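CMP-sialic acid transporter 1 (Zea mays, PDB 6I1R) probably carries CMP-sialic acid into the Golgi in exchange for CMP, and binds CMP in an outward-facing conformation. Local coordinates at residues F51-W54 / K55-T59; E181-M184 / K185-N188; L191-Q194 / N195-L198; N230-S233 / I234-M238; L248-S251 / W252-Y256. The protein carries 5 engineered substitutions. All blocks are in the same frame, centred on the assembly; numbering follows the deposited sequence.

Overall arrangement
Each contact runs along consecutive residues, so none closes a long loop and none encloses or crosses another. From the N terminus, contact 1 comes first, on the last turns of helix 37-59. Contact 2 ends helix 160-186, and contact 3 opens the next helix, 191-216. Contact 4 spans the entry into helix 234-256, and contact 5 lies near the other end of that helix; their centres are about 27 Å apart. Contacts 2, 3 and 5 touch one another and tie three helix ends together. Contact 1 joins this group through contact 3, where Leu53 packs on Trp193. Contact 4 stands apart, its centre about 30 Å from that of contact 1, and lies beside the second subunit.

Contact 1. Residues F51-W54 / K55-T59; sequences FFLW and KECRT. Engineered in segment 55-59: Arg58 (natural residue His), Thr59 (natural residue Ser).
Arg58, an engineered residue, reaches back one helical turn to Trp54. Its CB starts beside the backbone, 3.6 Å from Trp54 O. The chain then runs out to CD, which lies over the indole. CD is 3.9 Å from the centroid of the six-membered ring of Trp54, a CH-pi contact 26° off the ring normal. Beyond CD the chain bends (chi3 3°), and this appears to lay the guanidinium over the same indole, with the two planes 18° apart. NE is modelled too close to the ring, so the placement of the guanidinium is tentative and the contact rests on CD.

The same four-residue step repeats in the backbone. Lys55 N bonds to Phe51 O at 2.9 Å, and Arg58 N bonds to Trp54 O at 3.1 Å. Lys55 is fully extended, and its CD passes 4.2 Å from Phe51 CE2. Leu53 puts CD1 4.3 Å from Cys57 SG. Leu53 also packs on Tyr192 and Trp193 of helix 191-216, so this side of the turn faces the protein. Glu56 leaves on that side too, and its OE1 is hydrogen-bonded to Ser190 OG.

Phe51, Trp54, Lys55 and Arg58 are all on the surface. The segment 51-54 falls at the end of a predicted transmembrane span. This is i to i+4 packing on the final turns of a transmembrane helix, helix 37-59, consistent with a position near the membrane boundary of the nucleotide-sugar transporter fold.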
# COMPACT_ATOMS: atom_id res chain seq x y z
N PHE B 51 29.28 -2.24 -17.24
CA PHE B 51 29.79 -3.51 -17.75
C PHE B 51 29.99 -3.42 -19.26
O PHE B 51 31.07 -3.74 -19.76
CB PHE B 51 28.85 -4.67 -17.41
CG PHE B 51 29.22 -5.97 -18.08
CD1 PHE B 51 30.18 -6.81 -17.51
CD2 PHE B 51 28.64 -6.35 -19.28
CE1 PHE B 51 30.53 -8.00 -18.12
CE2 PHE B 51 29.00 -7.54 -19.89
CZ PHE B 51 29.94 -8.37 -19.31
N PHE B 52 28.96 -2.98 -19.98
CA PHE B 52 29.03 -2.90 -21.44
C PHE B 52 30.03 -1.82 -21.87
O PHE B 52 30.66 -1.96 -22.91
CB PHE B 52 27.65 -2.65 -22.05
CG PHE B 52 26.68 -3.80 -21.97
CD1 PHE B 52 27.11 -5.11 -22.14
CD2 PHE B 52 25.33 -3.58 -21.74
CE1 PHE B 52 26.21 -6.17 -22.06
CE2 PHE B 52 24.44 -4.63 -21.67
CZ PHE B 52 24.88 -5.93 -21.83
N LEU B 53 30.18 -0.75 -21.09
CA LEU B 53 31.18 0.27 -21.40
C LEU B 53 32.58 -0.36 -21.33
O LEU B 53 33.37 -0.23 -22.26
CB LEU B 53 31.05 1.45 -20.44
CG LEU B 53 31.99 2.63 -20.69
CD1 LEU B 53 31.86 3.13 -22.13
CD2 LEU B 53 31.72 3.76 -19.71
N TRP B 54 32.86 -1.04 -20.22
CA TRP B 54 34.13 -1.76 -20.00
C TRP B 54 34.40 -2.71 -21.18
O TRP B 54 35.48 -2.68 -21.78
CB TRP B 54 34.08 -2.51 -18.66
CG TRP B 54 35.23 -3.44 -18.40
CD1 TRP B 54 36.40 -3.14 -17.76
CD2 TRP B 54 35.30 -4.84 -18.72
NE1 TRP B 54 37.20 -4.25 -17.68
CE2 TRP B 54 36.55 -5.31 -18.26
CE3 TRP B 54 34.44 -5.73 -19.37
CZ2 TRP B 54 36.95 -6.63 -18.43
CZ3 TRP B 54 34.84 -7.04 -19.53
CH2 TRP B 54 36.08 -7.48 -19.07
N LYS B 55 33.41 -3.54 -21.49
CA LYS B 55 33.50 -4.54 -22.56
C LYS B 55 33.73 -3.85 -23.91
O LYS B 55 34.46 -4.37 -24.75
CB LYS B 55 32.23 -5.39 -22.60
CG LYS B 55 32.16 -6.43 -23.71
CD LYS B 55 31.04 -7.43 -23.53
CE LYS B 55 30.98 -8.46 -24.63
NZ LYS B 55 29.98 -9.52 -24.33
N GLU B 56 33.10 -2.69 -24.11
CA GLU B 56 33.23 -1.93 -25.36
C GLU B 56 34.65 -1.37 -25.49
O GLU B 56 35.20 -1.34 -26.59
CB GLU B 56 32.20 -0.80 -25.41
CG GLU B 56 32.02 -0.20 -26.80
CD GLU B 56 31.13 1.03 -26.84
OE1 GLU B 56 31.35 1.95 -26.04
OE2 GLU B 56 30.21 1.05 -27.69
N CYS B 57 35.24 -0.92 -24.39
CA CYS B 57 36.59 -0.36 -24.41
C CYS B 57 37.62 -1.45 -24.71
O CYS B 57 38.62 -1.20 -25.38
CB CYS B 57 36.92 0.33 -23.08
SG CYS B 57 35.89 1.78 -22.76
N ARG B 58 37.35 -2.66 -24.25
CA ARG B 58 38.31 -3.76 -24.39
C ARG B 58 38.08 -4.48 -25.73
O ARG B 58 38.96 -5.20 -26.19
CB ARG B 58 38.24 -4.63 -23.13
CG ARG B 58 37.96 -6.11 -23.32
CD ARG B 58 37.95 -6.81 -21.96
NE ARG B 58 38.16 -5.82 -20.91
CZ ARG B 58 39.30 -5.64 -20.26
NH1 ARG B 58 39.77 -4.42 -20.08
NH2 ARG B 58 39.97 -6.68 -19.80
N THR B 59 36.93 -4.25 -26.36
CA THR B 59 36.61 -4.87 -27.65
C THR B 59 36.85 -3.89 -28.81
O THR B 59 37.24 -4.32 -29.90
CB THR B 59 35.16 -5.38 -27.67

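Contact 2. Residues E181-M184 / K185-N188; sequences EYLM and KKNN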
# COMPACT_ATOMS: atom_id res chain seq x y z
N GLU B 181 16.60 12.93 -24.05
CA GLU B 181 16.81 12.81 -25.50
C GLU B 181 17.84 13.85 -25.96
O GLU B 181 18.75 13.54 -26.73
CB GLU B 181 15.50 12.98 -26.26
CG GLU B 181 15.66 12.90 -27.77
CD GLU B 181 14.40 12.57 -28.55
OE1 GLU B 181 13.32 12.49 -27.92
OE2 GLU B 181 14.50 12.40 -29.78
N TYR B 182 17.67 15.09 -25.48
CA TYR B 182 18.62 16.16 -25.79
C TYR B 182 20.04 15.68 -25.45
O TYR B 182 20.92 15.74 -26.30
CB TYR B 182 18.24 17.44 -25.05
CG TYR B 182 19.35 18.45 -24.91
CD1 TYR B 182 19.84 19.14 -26.01
CD2 TYR B 182 19.91 18.73 -23.67
CE1 TYR B 182 20.86 20.07 -25.89
CE2 TYR B 182 20.93 19.65 -23.53
CZ TYR B 182 21.41 20.33 -24.64
OH TYR B 182 22.42 21.24 -24.52
N LEU B 183 20.23 15.17 -24.23
CA LEU B 183 21.56 14.76 -23.77
C LEU B 183 22.14 13.66 -24.67
O LEU B 183 23.30 13.75 -25.07
CB LEU B 183 21.49 14.29 -22.31
CG LEU B 183 21.24 15.37 -21.26
CD1 LEU B 183 21.26 14.78 -19.86
CD2 LEU B 183 22.25 16.50 -21.37
N MET B 184 21.35 12.64 -24.98
CA MET B 184 21.85 11.52 -25.79
C MET B 184 22.28 12.04 -27.17
O MET B 184 23.35 11.69 -27.68
CB MET B 184 20.80 10.42 -25.99
CG MET B 184 20.08 9.99 -24.73
SD MET B 184 21.17 9.76 -23.30
CE MET B 184 21.82 8.13 -23.65
N LYS B 185 21.44 12.89 -27.77
CA LYS B 185 21.59 13.29 -29.17
C LYS B 185 22.52 14.50 -29.30
O LYS B 185 22.95 14.81 -30.42
CB LYS B 185 20.23 13.59 -29.80
CG LYS B 185 19.42 12.37 -30.21
CD LYS B 185 18.00 12.70 -30.63
CE LYS B 185 17.12 11.47 -30.76
NZ LYS B 185 17.32 10.77 -32.04
N LYS B 186 22.85 15.19 -28.20
CA LYS B 186 23.73 16.36 -28.29
C LYS B 186 25.20 15.91 -28.43
O LYS B 186 26.06 16.73 -28.74
CB LYS B 186 23.57 17.29 -27.08
CG LYS B 186 24.31 16.88 -25.81
CD LYS B 186 24.51 18.01 -24.82
CE LYS B 186 25.34 19.15 -25.38
NZ LYS B 186 26.25 19.72 -24.36
N ASN B 187 25.47 14.62 -28.18
CA ASN B 187 26.82 14.07 -28.25
C ASN B 187 26.89 12.94 -29.28
O ASN B 187 25.89 12.30 -29.60
CB ASN B 187 27.29 13.53 -26.89
CG ASN B 187 27.99 14.55 -26.02
OD1 ASN B 187 28.05 15.73 -26.36
ND2 ASN B 187 28.53 14.10 -24.90
N ASN B 188 28.11 12.69 -29.75
CA ASN B 188 28.40 11.55 -30.63
C ASN B 188 28.97 10.41 -29.76
O ASN B 188 29.68 9.54 -30.26
CB ASN B 188 29.32 11.96 -31.78
CG ASN B 188 30.00 13.30 -31.58
OD1 ASN B 188 30.74 13.49 -30.62
ND2 ASN B 188 29.75 14.24 -32.48
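Lys186 lies across one face of the Tyr182 ring, one helical turn back. Its CB is over that face, 4.1 Å from Tyr182 CE1. Further out, CD is 3.9 Å from Tyr182 CZ and CE is 3.7 Å from Tyr182 OH. The first torsion sets this path: with chi1 at 81°, CG sits between the backbone N and the carbonyl carbon. A bend at chi3 then keeps the methylenes by the phenol. The contact is made by carbon atoms, and the ammonium lies beyond the hydroxyl.

Glu181 and Lys185 form the second pair. The extended Glu181 chain meets the aliphatic part of Lys185, with Lys185 CE 3.6 Å from Glu181 CG. Lys185 NZ and Glu181 OE2 make a salt bridge, but it is long at 4.0 Å. Each charge has a firmer partner outside the pair. Glu181 OE1 accepts from Asn259 N, and Lys185 NZ donates to Lys255 O, with a weak bond to Ser257 O.

The backbone bonds weaken along the turn. Lys185 N holds Glu181 O at 3.0 Å in a regular helical bond. Lys186 N has two acceptors, Tyr182 O and Leu183 O, and both bonds are weak. The chain then leaves the helix by Asn187. Met184 points away from this turn and packs on Met254 and Leu191.

The chemistry differs between the two pairs. Tyr182 and Lys186 pair mainly by apolar contact on the outer side. The Glu181-Lys185 attraction is probably modest, since both groups are shared with the chain around residues 255-259.

Contact 3. Residues L191-Q194 / N195-L198; sequences LYWQ and NVQL
Gln197 folds back over Trp193, and its side-chain amide does two jobs. NE2 donates to Trp193 O at 2.7 Å in a nearly straight bond, with an N-H...O angle of 171°. The amide also stacks on one face of the indole, the planes 17° apart. Its CG adds a CH-pi contact, 3.8 Å from the centroid of the Trp193 six-membered ring. Trp193 O is thus gripped twice, because Gln197 N also donates to it, at 3.2 Å. The two donors come from opposite faces of the carbonyl plane, and NE2 stands well above that plane. Trp193 NE1 makes a weak bond to Thr66 O. Val196 CG1 approaches the same ring, 4.0 Å from Trp193 CZ3.

Asn195 N donates to Leu191 O at 2.9 Å, and Leu198 N to Gln194 O at 2.9 Å. The amide of Asn195 serves neighbouring helices: OD1 accepts from Ser251 OG, and ND2 bonds weakly to Ser49 OG. Gln194 is satisfied at both ends as well. Its OE1 accepts from Lys255 NZ, and its NE2 donates to Met184 O. These buried amides therefore link helices.

The turn opens helix 191-216 and is flanked by three others. Helix 37-59 meets Tyr192, Trp193 and Val196. Helices 160-186 and 234-256 both meet Leu191 and Asn195.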
# COMPACT_ATOMS: atom_id res chain seq x y z
N LEU B 191 26.57 5.07 -26.07
CA LEU B 191 25.32 4.89 -25.32
C LEU B 191 25.65 4.48 -23.87
O LEU B 191 25.03 4.97 -22.93
CB LEU B 191 24.47 3.82 -26.02
CG LEU B 191 23.14 3.49 -25.35
CD1 LEU B 191 22.26 4.73 -25.26
CD2 LEU B 191 22.41 2.38 -26.10
N TYR B 192 26.63 3.59 -23.72
CA TYR B 192 26.95 2.99 -22.43
C TYR B 192 27.64 4.01 -21.52
O TYR B 192 27.51 3.91 -20.30
CB TYR B 192 27.81 1.74 -22.63
CG TYR B 192 27.22 0.72 -23.58
CD1 TYR B 192 25.94 0.23 -23.39
CD2 TYR B 192 27.94 0.25 -24.66
CE1 TYR B 192 25.39 -0.71 -24.26
CE2 TYR B 192 27.41 -0.69 -25.54
CZ TYR B 192 26.13 -1.17 -25.33
OH TYR B 192 25.59 -2.09 -26.19
N TRP B 193 28.37 4.97 -22.09
CA TRP B 193 29.01 6.03 -21.29
C TRP B 193 27.97 7.09 -20.91
O TRP B 193 28.06 7.69 -19.84
CB TRP B 193 30.21 6.62 -22.03
CG TRP B 193 30.72 7.91 -21.45
CD1 TRP B 193 30.77 9.12 -22.08
CD2 TRP B 193 31.23 8.13 -20.12
NE1 TRP B 193 31.29 10.07 -21.24
CE2 TRP B 193 31.58 9.49 -20.03
CE3 TRP B 193 31.43 7.31 -19.01
CZ2 TRP B 193 32.11 10.05 -18.87
CZ3 TRP B 193 31.96 7.86 -17.86
CH2 TRP B 193 32.29 9.21 -17.80
N GLN B 194 27.00 7.34 -21.79
CA GLN B 194 25.93 8.29 -21.50
C GLN B 194 25.06 7.72 -20.38
O GLN B 194 24.72 8.43 -19.42
CB GLN B 194 25.15 8.60 -22.78
CG GLN B 194 25.96 9.37 -23.81
CD GLN B 194 25.22 9.63 -25.09
OE1 GLN B 194 24.57 8.75 -25.65
NE2 GLN B 194 25.32 10.85 -25.60
N ASN B 195 24.72 6.44 -20.48
CA ASN B 195 24.00 5.73 -19.43
C ASN B 195 24.76 5.84 -18.10
O ASN B 195 24.17 6.16 -17.08
CB ASN B 195 23.77 4.26 -19.78
CG ASN B 195 22.77 4.04 -20.90
OD1 ASN B 195 22.09 4.98 -21.31
ND2 ASN B 195 22.68 2.82 -21.38
N VAL B 196 26.07 5.57 -18.13
CA VAL B 196 26.86 5.49 -16.90
C VAL B 196 26.77 6.83 -16.15
O VAL B 196 26.63 6.83 -14.93
CB VAL B 196 28.33 5.08 -17.18
CG1 VAL B 196 29.26 5.47 -16.04
CG2 VAL B 196 28.45 3.60 -17.47
N GLN B 197 26.85 7.95 -16.87
CA GLN B 197 26.77 9.27 -16.24
C GLN B 197 25.34 9.53 -15.75
O GLN B 197 25.13 9.97 -14.62
CB GLN B 197 27.16 10.38 -17.22
CG GLN B 197 28.56 10.26 -17.80
CD GLN B 197 28.66 11.05 -19.08
OE1 GLN B 197 28.87 12.26 -19.07
NE2 GLN B 197 28.49 10.36 -20.20
N LEU B 198 24.38 9.26 -16.63
CA LEU B 198 22.97 9.47 -16.35
C LEU B 198 22.57 8.72 -15.08
O LEU B 198 22.01 9.31 -14.15
CB LEU B 198 22.15 9.00 -17.56
CG LEU B 198 20.63 9.18 -17.45
CD1 LEU B 198 20.26 10.65 -17.33
CD2 LEU B 198 19.93 8.55 -18.65

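Contact 4. Residues N230-S233 / I234-M238; sequences NGYS and ITTWM
Ser233, Tyr232 and Thr236 carry this contact, at the entry to helix 234-256. Ser233 holds the N-cap position. Its OG hydrogen-bonds Thr236 OG1 at 2.7 Å, and either hydroxyl could be the donor. With chi1 at 54°, OG lies between the backbone N and the carbonyl carbon, which turns it in toward the first helical turn. Ser233 O takes the first regular helical bond, from Trp237 N at 3.3 Å. That donor stands above the carbonyl plane.

Thr236 divides its branches between two neighbours. OG1 faces Ser233. CG2 sits over one face of the Tyr232 ring, 3.7 Å from its centroid, as a CH-pi contact. The methyl lies nearer the ring rim than its centre, 3.4 Å from Tyr232 CD2.

Tyr232 also meets Trp237. Its CD2 is over one face of the indole, 4.0 Å from Trp237 CE2. The two ring planes stand 53° apart, so the pair is oblique. The phenol end is fixed by a hydrogen bond between Tyr232 OH and Thr36 OG1, next to helix 37-59. Ile37 of that helix touches both Tyr232 and Thr236.

On the outer side, Ser233 and Ile234 pack on Ser150 of the second subunit. This is a helix N-terminus with serine at the N-cap, its preceding tyrosine folded onto the first turn, at the start of a transmembrane helix in the transporter fold.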
# COMPACT_ATOMS: atom_id res chain seq x y z
N ASN B 230 14.18 -5.89 2.94
CA ASN B 230 13.05 -6.46 3.69
C ASN B 230 11.90 -6.81 2.73
O ASN B 230 11.60 -6.06 1.80
CB ASN B 230 12.56 -5.52 4.79
CG ASN B 230 13.39 -5.58 6.05
OD1 ASN B 230 14.01 -6.60 6.36
ND2 ASN B 230 13.41 -4.49 6.81
N GLY B 231 11.30 -7.97 2.96
CA GLY B 231 10.09 -8.40 2.25
C GLY B 231 10.36 -8.81 0.80
O GLY B 231 9.42 -9.20 0.10
N TYR B 232 11.62 -8.75 0.37
CA TYR B 232 11.96 -8.92 -1.05
C TYR B 232 11.79 -10.39 -1.46
O TYR B 232 12.62 -11.23 -1.13
CB TYR B 232 13.38 -8.44 -1.35
CG TYR B 232 13.47 -7.01 -1.82
CD1 TYR B 232 13.24 -5.95 -0.96
CD2 TYR B 232 13.78 -6.72 -3.14
CE1 TYR B 232 13.32 -4.64 -1.39
CE2 TYR B 232 13.87 -5.41 -3.59
CZ TYR B 232 13.63 -4.36 -2.71
OH TYR B 232 13.72 -3.07 -3.15
N SER B 233 10.72 -10.66 -2.19
CA SER B 233 10.47 -11.98 -2.76
C SER B 233 11.26 -12.13 -4.07
O SER B 233 11.99 -11.22 -4.47
CB SER B 233 9.00 -12.20 -2.98
OG SER B 233 8.45 -11.15 -3.77
N ILE B 234 11.13 -13.29 -4.71
CA ILE B 234 11.63 -13.48 -6.07
C ILE B 234 10.89 -12.51 -7.00
O ILE B 234 11.53 -11.78 -7.77
CB ILE B 234 11.49 -14.95 -6.52
CG1 ILE B 234 12.63 -15.83 -5.99
CG2 ILE B 234 11.38 -15.05 -8.04
CD1 ILE B 234 12.40 -16.37 -4.60
N THR B 235 9.56 -12.48 -6.90
CA THR B 235 8.79 -11.59 -7.79
C THR B 235 9.28 -10.15 -7.61
O THR B 235 9.43 -9.44 -8.60
CB THR B 235 7.25 -11.67 -7.67
OG1 THR B 235 6.65 -10.89 -6.65
CG2 THR B 235 6.75 -13.07 -7.49
N THR B 236 9.57 -9.73 -6.38
CA THR B 236 10.11 -8.39 -6.16
C THR B 236 11.36 -8.19 -7.02
O THR B 236 11.51 -7.16 -7.67
CB THR B 236 10.43 -8.13 -4.68
OG1 THR B 236 9.36 -8.64 -3.87
CG2 THR B 236 10.63 -6.67 -4.38
N TRP B 237 12.24 -9.20 -7.04
CA TRP B 237 13.49 -9.12 -7.81
C TRP B 237 13.20 -9.15 -9.31
O TRP B 237 13.96 -8.57 -10.09
CB TRP B 237 14.46 -10.24 -7.41
CG TRP B 237 15.23 -9.96 -6.15
CD1 TRP B 237 15.10 -10.61 -4.95
CD2 TRP B 237 16.24 -8.96 -5.95
NE1 TRP B 237 15.96 -10.08 -4.03
CE2 TRP B 237 16.67 -9.07 -4.61
CE3 TRP B 237 16.82 -7.98 -6.77
CZ2 TRP B 237 17.66 -8.24 -4.08
CZ3 TRP B 237 17.80 -7.16 -6.24
CH2 TRP B 237 18.21 -7.29 -4.91
N MET B 238 12.13 -9.82 -9.72
CA MET B 238 11.75 -9.86 -11.14
C MET B 238 11.46 -8.44 -11.64
O MET B 238 11.92 -8.06 -12.71
CB MET B 238 10.53 -10.75 -11.38
CG MET B 238 10.87 -12.23 -11.48
SD MET B 238 9.40 -13.29 -11.62
CE MET B 238 9.01 -13.11 -13.36

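Contact 5. Residues L248-S251 / W252-Y256; sequences LLVS and WLMKY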
# COMPACT_ATOMS: atom_id res chain seq x y z
N LEU B 248 16.71 0.67 -19.80
CA LEU B 248 17.83 0.64 -20.76
C LEU B 248 17.29 0.84 -22.18
O LEU B 248 17.93 1.49 -23.01
CB LEU B 248 18.59 -0.68 -20.64
CG LEU B 248 19.41 -0.88 -19.36
CD1 LEU B 248 20.02 -2.27 -19.32
CD2 LEU B 248 20.49 0.18 -19.23
N LEU B 249 16.11 0.27 -22.45
CA LEU B 249 15.48 0.40 -23.76
C LEU B 249 15.05 1.86 -23.97
O LEU B 249 15.19 2.39 -25.07
CB LEU B 249 14.27 -0.54 -23.85
CG LEU B 249 14.58 -2.03 -23.69
CD1 LEU B 249 13.30 -2.84 -23.66
CD2 LEU B 249 15.50 -2.53 -24.79
N VAL B 250 14.55 2.50 -22.92
CA VAL B 250 14.16 3.90 -23.00
C VAL B 250 15.38 4.73 -23.42
O VAL B 250 15.27 5.59 -24.29
CB VAL B 250 13.55 4.42 -21.68
CG1 VAL B 250 13.41 5.93 -21.66
CG2 VAL B 250 12.21 3.76 -21.38
N SER B 251 16.54 4.43 -22.83
CA SER B 251 17.77 5.16 -23.15
C SER B 251 18.15 4.91 -24.62
O SER B 251 18.46 5.85 -25.35
CB SER B 251 18.90 4.78 -22.22
OG SER B 251 19.83 5.85 -22.09
N TRP B 252 18.09 3.65 -25.05
CA TRP B 252 18.35 3.31 -26.45
C TRP B 252 17.51 4.22 -27.36
O TRP B 252 18.04 4.81 -28.31
CB TRP B 252 18.08 1.83 -26.72
CG TRP B 252 18.63 1.34 -28.02
CD1 TRP B 252 19.81 0.68 -28.22
CD2 TRP B 252 18.03 1.50 -29.32
NE1 TRP B 252 19.98 0.41 -29.55
CE2 TRP B 252 18.91 0.91 -30.25
CE3 TRP B 252 16.85 2.09 -29.79
CZ2 TRP B 252 18.64 0.88 -31.62
CZ3 TRP B 252 16.58 2.06 -31.14
CH2 TRP B 252 17.47 1.47 -32.04
N LEU B 253 16.23 4.34 -27.04
CA LEU B 253 15.28 5.12 -27.85
C LEU B 253 15.57 6.62 -27.72
O LEU B 253 15.35 7.38 -28.67
CB LEU B 253 13.84 4.81 -27.41
CG LEU B 253 13.31 3.43 -27.79
CD1 LEU B 253 11.93 3.21 -27.18
CD2 LEU B 253 13.25 3.25 -29.30
N MET B 254 16.04 7.06 -26.55
CA MET B 254 16.46 8.45 -26.37
C MET B 254 17.62 8.76 -27.32
O MET B 254 17.75 9.89 -27.79
CB MET B 254 16.90 8.74 -24.93
CG MET B 254 15.79 8.61 -23.89
SD MET B 254 14.44 9.79 -24.12
CE MET B 254 13.33 8.83 -25.15
N LYS B 255 18.45 7.76 -27.61
CA LYS B 255 19.61 7.96 -28.48
C LYS B 255 19.21 7.76 -29.95
O LYS B 255 19.29 8.70 -30.74
CB LYS B 255 20.75 7.01 -28.09
CG LYS B 255 22.15 7.61 -28.18
CD LYS B 255 23.23 6.65 -28.63
CE LYS B 255 24.63 7.10 -28.30
NZ LYS B 255 24.82 8.56 -28.49
N TYR B 256 18.76 6.55 -30.29
CA TYR B 256 18.56 6.16 -31.69
C TYR B 256 17.09 6.31 -32.12
O TYR B 256 16.72 5.83 -33.19
CB TYR B 256 19.04 4.72 -31.90
CG TYR B 256 20.50 4.52 -31.55
CD1 TYR B 256 20.88 4.20 -30.26
CD2 TYR B 256 21.49 4.65 -32.51
CE1 TYR B 256 22.21 4.02 -29.92
CE2 TYR B 256 22.83 4.47 -32.19
CZ TYR B 256 23.19 4.15 -30.89
OH TYR B 256 24.50 3.97 -30.56
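Val250 and Met254 form the close side-chain pair here, with Val250 CG1 4.2 Å from Met254 CG. Met254 starts with CG beside its backbone N (chi1 -65°), then bends at chi2 and chi3. This keeps it against the preceding turn. The same two residues are joined in the backbone, Met254 N to Val250 O at 2.8 Å. Outside the turn, Met254 touches Thr180 and Lys262, and Val250 also packs on Lys262. Leu253 has a similar setting: its N bonds to Leu249 O at 3.0 Å, its CG lies 3.5 Å from that oxygen, and its side chain packs on Leu10 and Val261. Ser251 is buried too, with its hydroxyl bonded to Asn195.

The other side is looser between the two segments. Trp252 is tied to Leu248 by the backbone, N to O at 3.0 Å, while its indole leads away from residues 248-251. The indole packs on Val6 and Leu191. Tyr256, on the surface, covers it: Tyr256 CD1 stands 3.8 Å above the Trp252 ring plane, over its centre. Lys255 N bonds to Ser251 O at 3.0 Å, but its side chain leaves the turn. Its NZ donates to Asp189 O, as well as to Gln194.

The side-chain chemistry between the two segments is therefore mostly apolar and slight. The backbone bonds hold the turn together. The polar ends of Ser251 and Lys255 are spent on neighbouring parts of the fold.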